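Orotidine 5'-phosphate decarboxylase (Methanocaldococcus jannaschii, PDB 4LUI) catalyses the decarboxylation of orotidine 5'-monophosphate to UMP, the last step of de novo UMP biosynthesis, as a homodimeric TIM-barrel enzyme. Local coordinates at residues E63-I68 with K98-I103; R33-K38 with Q216-K221. All coordinates share one frame; numbering follows the deposited sequence.

Contact 1 of 2, residues E63-I68 with K98-I103; sequences EIIKEI and KYADGI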
ATOM      1  N   GLU B  63      13.018  -7.140   8.649  1.00 16.50           N
ATOM      2  CA  GLU B  63      13.765  -8.213   9.310  1.00 22.18           C
ATOM      3  C   GLU B  63      12.953  -9.509   9.341  1.00 21.57           C
ATOM      4  O   GLU B  63      13.511 -10.590   9.202  1.00 22.42           O
ATOM      5  CB  GLU B  63      14.217  -7.819  10.730  1.00 25.36           C
ATOM      6  CG  GLU B  63      13.090  -7.594  11.744  1.00 25.71           C
ATOM      7  CD  GLU B  63      12.623  -8.883  12.413  1.00 29.65           C
ATOM      8  OE1 GLU B  63      11.514  -8.893  12.995  1.00 29.75           O
ATOM      9  OE2 GLU B  63      13.368  -9.884  12.361  1.00 30.80           O
ATOM     10  N   ILE B  64      11.633  -9.394   9.497  1.00 20.98           N
ATOM     11  CA  ILE B  64      10.788 -10.584   9.594  1.00 17.27           C
ATOM     12  C   ILE B  64      10.771 -11.375   8.283  1.00 18.66           C
ATOM     13  O   ILE B  64      10.688 -12.596   8.292  1.00 19.62           O
ATOM     14  CB  ILE B  64       9.337 -10.247  10.089  1.00 20.52           C
ATOM     15  CG1 ILE B  64       8.554 -11.522  10.407  1.00 19.04           C
ATOM     16  CG2 ILE B  64       8.578  -9.411   9.070  1.00 19.65           C
ATOM     17  CD1 ILE B  64       9.236 -12.436  11.406  1.00 22.72           C
ATOM     18  N   ILE B  65      10.848 -10.676   7.152  1.00 15.76           N
ATOM     19  CA  ILE B  65      10.927 -11.345   5.857  1.00 15.52           C
ATOM     20  C   ILE B  65      12.236 -12.129   5.739  1.00 20.37           C
ATOM     21  O   ILE B  65      12.251 -13.274   5.284  1.00 21.38           O
ATOM     22  CB  ILE B  65      10.825 -10.327   4.712  1.00 14.52           C
ATOM     23  CG1 ILE B  65       9.540  -9.507   4.851  1.00 17.29           C
ATOM     24  CG2 ILE B  65      10.888 -11.041   3.348  1.00 19.09           C
ATOM     25  CD1 ILE B  65       9.377  -8.443   3.782  1.00 17.79           C
ATOM     26  N   LYS B  66      13.327 -11.498   6.162  1.00 19.40           N
ATOM     27  CA  LYS B  66      14.645 -12.140   6.222  1.00 21.15           C
ATOM     28  C   LYS B  66      14.590 -13.407   7.065  1.00 26.66           C
ATOM     29  O   LYS B  66      15.100 -14.452   6.664  1.00 30.30           O
ATOM     30  CB  LYS B  66      15.687 -11.176   6.806  1.00 23.02           C
ATOM     31  CG  LYS B  66      17.089 -11.781   6.985  1.00 27.76           C
ATOM     32  CD  LYS B  66      18.121 -10.757   7.492  1.00 32.32           C
ATOM     33  CE  LYS B  66      17.855 -10.325   8.934  1.00 36.40           C
ATOM     34  NZ  LYS B  66      18.990  -9.538   9.527  1.00 40.58           N
ATOM     35  N   GLU B  67      13.951 -13.309   8.227  1.00 21.97           N
ATOM     36  CA  GLU B  67      13.908 -14.429   9.169  1.00 23.32           C
ATOM     37  C   GLU B  67      13.061 -15.565   8.623  1.00 26.18           C
ATOM     38  O   GLU B  67      13.393 -16.733   8.805  1.00 26.98           O
ATOM     39  CB  GLU B  67      13.359 -13.986  10.524  1.00 23.83           C
ATOM     40  CG  GLU B  67      14.275 -13.073  11.305  1.00 28.33           C
ATOM     41  CD  GLU B  67      15.604 -13.728  11.646  1.00 36.12           C
ATOM     42  OE1 GLU B  67      15.600 -14.895  12.092  1.00 35.50           O
ATOM     43  OE2 GLU B  67      16.650 -13.071  11.460  1.00 38.22           O
ATOM     44  N   ILE B  68      11.956 -15.211   7.973  1.00 22.39           N
ATOM     45  CA  ILE B  68      11.078 -16.192   7.344  1.00 28.00           C
ATOM     46  C   ILE B  68      11.875 -16.943   6.277  1.00 37.33           C
ATOM     47  O   ILE B  68      11.692 -18.150   6.087  1.00 36.00           O
ATOM     48  CB  ILE B  68       9.789 -15.533   6.767  1.00 24.37           C
ATOM     49  CG1 ILE B  68       8.825 -15.188   7.902  1.00 21.20           C
ATOM     50  CG2 ILE B  68       9.093 -16.458   5.775  1.00 27.59           C
ATOM     51  CD1 ILE B  68       7.607 -14.385   7.483  1.00 20.96           C
ATOM     52  N   LYS B  98      14.825  -6.908  -1.153  1.00 16.53           N
ATOM     53  CA  LYS B  98      16.076  -7.310  -0.529  1.00 19.07           C
ATOM     54  C   LYS B  98      15.943  -8.716   0.060  1.00 17.15           C
ATOM     55  O   LYS B  98      16.848  -9.539  -0.085  1.00 20.47           O
ATOM     56  CB  LYS B  98      16.475  -6.313   0.556  1.00 19.50           C
ATOM     57  CG  LYS B  98      17.802  -6.624   1.229  1.00 24.99           C
ATOM     58  CD  LYS B  98      18.257  -5.465   2.110  1.00 37.70           C
ATOM     59  CE  LYS B  98      19.598  -5.767   2.758  1.00 42.79           C
ATOM     60  NZ  LYS B  98      20.606  -6.166   1.735  1.00 45.01           N
ATOM     61  N   TYR B  99      14.803  -8.985   0.703  1.00 17.51           N
ATOM     62  CA  TYR B  99      14.554 -10.288   1.320  1.00 20.56           C
ATOM     63  C   TYR B  99      13.386 -11.065   0.713  1.00 15.32           C
ATOM     64  O   TYR B  99      13.401 -12.300   0.711  1.00 17.94           O
ATOM     65  CB  TYR B  99      14.371 -10.155   2.834  1.00 21.68           C
ATOM     66  CG  TYR B  99      15.548  -9.494   3.508  1.00 25.02           C
ATOM     67  CD1 TYR B  99      16.806 -10.074   3.464  1.00 24.66           C
ATOM     68  CD2 TYR B  99      15.406  -8.282   4.174  1.00 30.38           C
ATOM     69  CE1 TYR B  99      17.894  -9.471   4.063  1.00 27.92           C
ATOM     70  CE2 TYR B  99      16.492  -7.670   4.784  1.00 29.52           C
ATOM     71  CZ  TYR B  99      17.734  -8.271   4.723  1.00 32.03           C
ATOM     72  OH  TYR B  99      18.829  -7.676   5.323  1.00 33.82           O
ATOM     73  N   ALA B 100      12.374 -10.359   0.214  1.00 15.77           N
ATOM     74  CA  ALA B 100      11.254 -11.037  -0.436  1.00 12.81           C
ATOM     75  C   ALA B 100      11.629 -11.488  -1.847  1.00 15.98           C
ATOM     76  O   ALA B 100      12.551 -10.955  -2.462  1.00 18.93           O
ATOM     77  CB  ALA B 100      10.046 -10.134  -0.499  1.00 13.41           C
ATOM     78  N   ASP B 101      10.883 -12.458  -2.356  1.00 15.97           N
ATOM     79  CA  ASP B 101      11.120 -12.989  -3.687  1.00 16.89           C
ATOM     80  C   ASP B 101      10.198 -12.373  -4.720  1.00 13.83           C
ATOM     81  O   ASP B 101      10.425 -12.520  -5.912  1.00 16.26           O
ATOM     82  CB  ASP B 101      10.936 -14.500  -3.671  1.00 13.29           C
ATOM     83  CG  ASP B 101      11.899 -15.165  -2.731  1.00 17.19           C
ATOM     84  OD1 ASP B 101      13.121 -15.033  -2.975  1.00 21.00           O
ATOM     85  OD2 ASP B 101      11.447 -15.794  -1.751  1.00 18.18           O
ATOM     86  N   GLY B 102       9.160 -11.697  -4.253  1.00 15.10           N
ATOM     87  CA  GLY B 102       8.208 -11.071  -5.146  1.00 11.32           C
ATOM     88  C   GLY B 102       7.437 -10.009  -4.395  1.00 12.05           C
ATOM     89  O   GLY B 102       7.410  -9.995  -3.164  1.00 13.24           O
ATOM     90  N   ILE B 103       6.829  -9.103  -5.150  1.00 12.63           N
ATOM     91  CA  ILE B 103       6.081  -8.010  -4.557  1.00 13.56           C
ATOM     92  C   ILE B 103       4.793  -7.777  -5.347  1.00 11.94           C
ATOM     93  O   ILE B 103       4.779  -7.890  -6.584  1.00 14.41           O
ATOM     94  CB  ILE B 103       6.970  -6.735  -4.482  1.00 11.71           C
ATOM     95  CG1 ILE B 103       6.276  -5.615  -3.706  1.00 11.29           C
ATOM     96  CG2 ILE B 103       7.413  -6.273  -5.876  1.00 14.15           C
ATOM     97  CD1 ILE B 103       7.186  -4.395  -3.527  1.00 16.23           C
TER
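Immediately after Ala-100, whose CB packs on Ile-65 CG2 at 4.0 Å, the carboxylate oxygen OD2 of Asp-101 is gripped by two groups: the ammonium NZ of Lys-69, one residue beyond 63-68 on the same helix, and the backbone N of Val-76 in strand 75-82. These two bonds tie the entry of strand 102-106 to helix 63-72 and to strand 75-82, while the contact between 63-68 and 98-103 itself is apolar. Ile-65 aims its CG2 branch at the turn, where the methyl lies 3.6 Å from Tyr-99 CB and 3.5 Å from the backbone N of Ala-100. Lys-66 and Tyr-99 run alongside each other in the same direction. Lys-66 CB stands over the centre of the Tyr-99 ring, 3.7 Å from its centroid and 11° off the normal, a CH-pi contact. With Lys-66 CG anti to the backbone N (chi1 177°), the aliphatic chain follows the ring outward, until a bend at chi3 (69°) turns its end away; Lys-66 CD still lies 3.7 Å from Tyr-99 CE1. The opposite ring face is covered by CG of Lys-98, 3.8 Å above its plane, so the phenol is sandwiched between the aliphatic portions of two lysines. In the TIM barrel this joins helix 63-72 to the turn leading from helix 86-97 into strand 102-106. The two segments therefore hold together by apolar packing alone: methyls meet on the inner side, and farther out lysine methylenes cover both ring faces, with the ammonium groups beyond.

Contact 2 of 2, residues R33-K38 with Q216-K221; sequences RDRALK and QSQNPK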
ATOM      1  N   ARG B  33       5.303 -11.624  15.522  1.00 29.21           N
ATOM      2  CA  ARG B  33       6.376 -12.220  14.735  1.00 31.97           C
ATOM      3  C   ARG B  33       6.741 -13.624  15.214  1.00 27.35           C
ATOM      4  O   ARG B  33       7.080 -14.473  14.389  1.00 24.47           O
ATOM      5  CB  ARG B  33       7.606 -11.308  14.654  1.00 38.38           C
ATOM      6  CG  ARG B  33       8.446 -11.278  15.903  1.00 37.72           C
ATOM      7  CD  ARG B  33       9.632 -10.331  15.758  1.00 37.66           C
ATOM      8  NE  ARG B  33      10.643 -10.801  14.813  1.00 28.96           N
ATOM      9  CZ  ARG B  33      11.489 -11.798  15.056  1.00 34.74           C
ATOM     10  NH1 ARG B  33      11.434 -12.458  16.204  1.00 37.06           N
ATOM     11  NH2 ARG B  33      12.386 -12.146  14.146  1.00 39.82           N
ATOM     12  N   ASP B  34       6.646 -13.871  16.522  1.00 27.08           N
ATOM     13  CA  ASP B  34       6.894 -15.203  17.086  1.00 21.62           C
ATOM     14  C   ASP B  34       5.889 -16.204  16.520  1.00 22.18           C
ATOM     15  O   ASP B  34       6.250 -17.311  16.109  1.00 21.40           O
ATOM     16  CB  ASP B  34       6.775 -15.201  18.616  1.00 29.43           C
ATOM     17  CG  ASP B  34       7.859 -14.382  19.296  1.00 37.26           C
ATOM     18  OD1 ASP B  34       8.888 -14.087  18.648  1.00 34.94           O
ATOM     19  OD2 ASP B  34       7.676 -14.047  20.489  1.00 39.28           O
ATOM     20  N   ARG B  35       4.621 -15.807  16.514  1.00 21.60           N
ATOM     21  CA  ARG B  35       3.567 -16.656  15.976  1.00 22.72           C
ATOM     22  C   ARG B  35       3.818 -16.939  14.496  1.00 16.66           C
ATOM     23  O   ARG B  35       3.667 -18.069  14.037  1.00 16.41           O
ATOM     24  CB  ARG B  35       2.206 -15.991  16.165  1.00 21.84           C
ATOM     25  CG  ARG B  35       1.035 -16.768  15.600  1.00 22.68           C
ATOM     26  CD  ARG B  35       0.795 -18.083  16.331  1.00 25.86           C
ATOM     27  NE  ARG B  35      -0.359 -18.791  15.765  1.00 26.59           N
ATOM     28  CZ  ARG B  35      -0.620 -20.079  15.955  1.00 28.00           C
ATOM     29  NH1 ARG B  35       0.186 -20.824  16.702  1.00 28.04           N
ATOM     30  NH2 ARG B  35      -1.684 -20.631  15.387  1.00 31.35           N
ATOM     31  N   ALA B  36       4.194 -15.898  13.756  1.00 14.75           N
ATOM     32  CA  ALA B  36       4.475 -16.024  12.330  1.00 13.64           C
ATOM     33  C   ALA B  36       5.594 -17.033  12.110  1.00 17.83           C
ATOM     34  O   ALA B  36       5.510 -17.896  11.240  1.00 17.41           O
ATOM     35  CB  ALA B  36       4.850 -14.667  11.740  1.00 14.34           C
ATOM     36  N   LEU B  37       6.637 -16.941  12.921  1.00 16.85           N
ATOM     37  CA  LEU B  37       7.781 -17.823  12.738  1.00 19.64           C
ATOM     38  C   LEU B  37       7.438 -19.262  13.113  1.00 21.16           C
ATOM     39  O   LEU B  37       7.922 -20.206  12.486  1.00 25.27           O
ATOM     40  CB  LEU B  37       8.979 -17.316  13.541  1.00 16.31           C
ATOM     41  CG  LEU B  37       9.590 -16.042  12.948  1.00 19.08           C
ATOM     42  CD1 LEU B  37      10.734 -15.510  13.799  1.00 23.91           C
ATOM     43  CD2 LEU B  37      10.054 -16.273  11.508  1.00 26.08           C
ATOM     44  N   LYS B  38       6.604 -19.426  14.139  1.00 18.35           N
ATOM     45  CA  LYS B  38       6.165 -20.751  14.554  1.00 19.92           C
ATOM     46  C   LYS B  38       5.394 -21.429  13.426  1.00 18.57           C
ATOM     47  O   LYS B  38       5.618 -22.595  13.114  1.00 20.90           O
ATOM     48  CB  LYS B  38       5.287 -20.680  15.805  1.00 20.65           C
ATOM     49  CG  LYS B  38       4.800 -22.053  16.248  1.00 22.49           C
ATOM     50  CD  LYS B  38       3.779 -21.985  17.391  1.00 27.24           C
ATOM     51  CE  LYS B  38       4.418 -21.553  18.704  1.00 29.92           C
ATOM     52  NZ  LYS B  38       5.528 -22.456  19.123  1.00 26.46           N
ATOM     53  N   GLN B 216      -5.010 -19.844  12.002  1.00 15.95           N
ATOM     54  CA  GLN B 216      -5.783 -19.803  13.252  1.00 15.77           C
ATOM     55  C   GLN B 216      -5.857 -21.146  13.993  1.00 18.28           C
ATOM     56  O   GLN B 216      -6.439 -21.235  15.072  1.00 21.16           O
ATOM     57  CB  GLN B 216      -7.193 -19.268  12.993  1.00 17.42           C
ATOM     58  CG  GLN B 216      -7.214 -17.799  12.624  1.00 18.68           C
ATOM     59  CD  GLN B 216      -8.609 -17.276  12.341  1.00 22.92           C
ATOM     60  OE1 GLN B 216      -9.534 -18.038  12.024  1.00 24.34           O
ATOM     61  NE2 GLN B 216      -8.773 -15.965  12.461  1.00 21.38           N
ATOM     62  N   SER B 217      -5.273 -22.186  13.404  1.00 19.32           N
ATOM     63  CA  SER B 217      -5.254 -23.516  14.016  1.00 20.06           C
ATOM     64  C   SER B 217      -4.119 -23.652  15.026  1.00 19.27           C
ATOM     65  O   SER B 217      -3.086 -22.986  14.897  1.00 22.95           O
ATOM     66  CB  SER B 217      -5.082 -24.583  12.919  1.00 24.01           C
ATOM     67  OG  SER B 217      -4.984 -25.895  13.473  1.00 24.47           O
ATOM     68  N   GLN B 218      -4.307 -24.514  16.026  1.00 25.72           N
ATOM     69  CA  GLN B 218      -3.211 -24.891  16.917  1.00 29.93           C
ATOM     70  C   GLN B 218      -2.297 -25.918  16.254  1.00 30.32           C
ATOM     71  O   GLN B 218      -1.189 -26.188  16.735  1.00 29.83           O
ATOM     72  CB  GLN B 218      -3.738 -25.427  18.251  1.00 31.76           C
ATOM     73  CG  GLN B 218      -4.388 -24.360  19.119  1.00 38.02           C
ATOM     74  CD  GLN B 218      -3.500 -23.138  19.289  1.00 36.89           C
ATOM     75  OE1 GLN B 218      -2.420 -23.216  19.883  1.00 39.04           O
ATOM     76  NE2 GLN B 218      -3.947 -22.007  18.763  1.00 35.64           N
ATOM     77  N   ASN B 219      -2.757 -26.478  15.138  1.00 26.09           N
ATOM     78  CA  ASN B 219      -1.968 -27.452  14.399  1.00 25.53           C
ATOM     79  C   ASN B 219      -1.900 -27.072  12.931  1.00 23.64           C
ATOM     80  O   ASN B 219      -2.473 -27.739  12.071  1.00 22.46           O
ATOM     81  CB  ASN B 219      -2.521 -28.863  14.601  1.00 30.38           C
ATOM     82  CG  ASN B 219      -2.540 -29.265  16.064  1.00 35.59           C
ATOM     83  OD1 ASN B 219      -3.603 -29.351  16.683  1.00 40.36           O
ATOM     84  ND2 ASN B 219      -1.359 -29.501  16.631  1.00 31.19           N
ATOM     85  N   PRO B 220      -1.198 -25.972  12.649  1.00 19.26           N
ATOM     86  CA  PRO B 220      -1.155 -25.480  11.272  1.00 16.33           C
ATOM     87  C   PRO B 220      -0.549 -26.498  10.304  1.00 17.86           C
ATOM     88  O   PRO B 220      -0.925 -26.452   9.130  1.00 18.18           O
ATOM     89  CB  PRO B 220      -0.274 -24.227  11.362  1.00 24.53           C
ATOM     90  CG  PRO B 220      -0.214 -23.886  12.811  1.00 29.87           C
ATOM     91  CD  PRO B 220      -0.391 -25.151  13.566  1.00 25.16           C
ATOM     92  N   LYS B 221       0.350 -27.373  10.761  1.00 20.33           N
ATOM     93  CA  LYS B 221       0.957 -28.370   9.866  1.00 19.20           C
ATOM     94  C   LYS B 221      -0.109 -29.270   9.251  1.00 19.92           C
ATOM     95  O   LYS B 221      -0.140 -29.458   8.030  1.00 21.58           O
ATOM     96  CB  LYS B 221       2.021 -29.216  10.579  1.00 20.18           C
ATOM     97  CG  LYS B 221       2.728 -30.226   9.671  1.00 19.81           C
ATOM     98  CD  LYS B 221       3.710 -31.102  10.442  1.00 24.64           C
ATOM     99  CE  LYS B 221       4.896 -30.283  10.923  1.00 33.03           C
ATOM    100  NZ  LYS B 221       5.767 -31.054  11.856  1.00 44.11           N
TER
HETATM  101  O   HOH W   1       0.575 -23.837  16.861  1.00 29.33           O
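Gln-216 brings its carbonyl carbon to 4.4 Å from Arg-35 NH2, at the edge of the guanidinium group, but its side chain leaves the backbone away from helix 33-43, and its OE1 accepts from NE of Arg-212, a residue predicted to bind substrate. Ser-217 supplies the direct bond: its O receives Arg-35 NH2 at 2.8 Å, with a bent N-H...O angle of 140°. The oxygen lies almost in the guanidinium plane, whereas the donor approaches tilted from the carbonyl plane. Since NH2 also donates to Tyr-215 O, this one nitrogen holds the carbonyl that ends helix 212-215 and one in the loop after it. Arg-35 extends to them with CG anti to its own backbone N (chi1 178°) and a single bend at chi2 (66°). Ser-217 OG meanwhile accepts from Asn-219 N at 2.8 Å, forming an ST turn that braces the loop from within. Gln-218 joins through its O, to which a water donates at 2.9 Å; the same water accepts from Arg-35 NH1 at 3.0 Å, so both terminal nitrogens are engaged, restraining guanidinium rotation. Pro-220 CG comes only loosely, and obliquely, to Arg-35 NH2 (4.4 Å); its ring packs instead on Asp-42 and Val-43. Lys-221 N donates to Asp-42 OD2, fastening the start of helix 220-230, which comes after strand 207-210 and short helix 212-215, to the far end of helix 33-43, which comes after strand 23-27, where the barrel closes.

Overall arrangement
Contact 1 is partly buried and contact 2 lies at the surface, and the chemistry follows suit: methyls, methylenes and a tyrosine face in the former, an arginine, backbone carbonyls and a water in the latter. Within the same eight-stranded barrel, contact 1 joins helix 63-72 to the turn before strand 102-106; contact 2 joins helix 33-43 to a loop and the start of helix 220-230, across the seam between the chain's two ends. Along the chain, contact 1 is nested within the loop that contact 2 closes. Helices 63-72 and 33-43 are neighbours: Arg-33 NE forms a 2.8 Å salt bridge with Glu-63 OE1, and Ile-64 CD1 packs on Leu-37 CD2 at 3.9 Å.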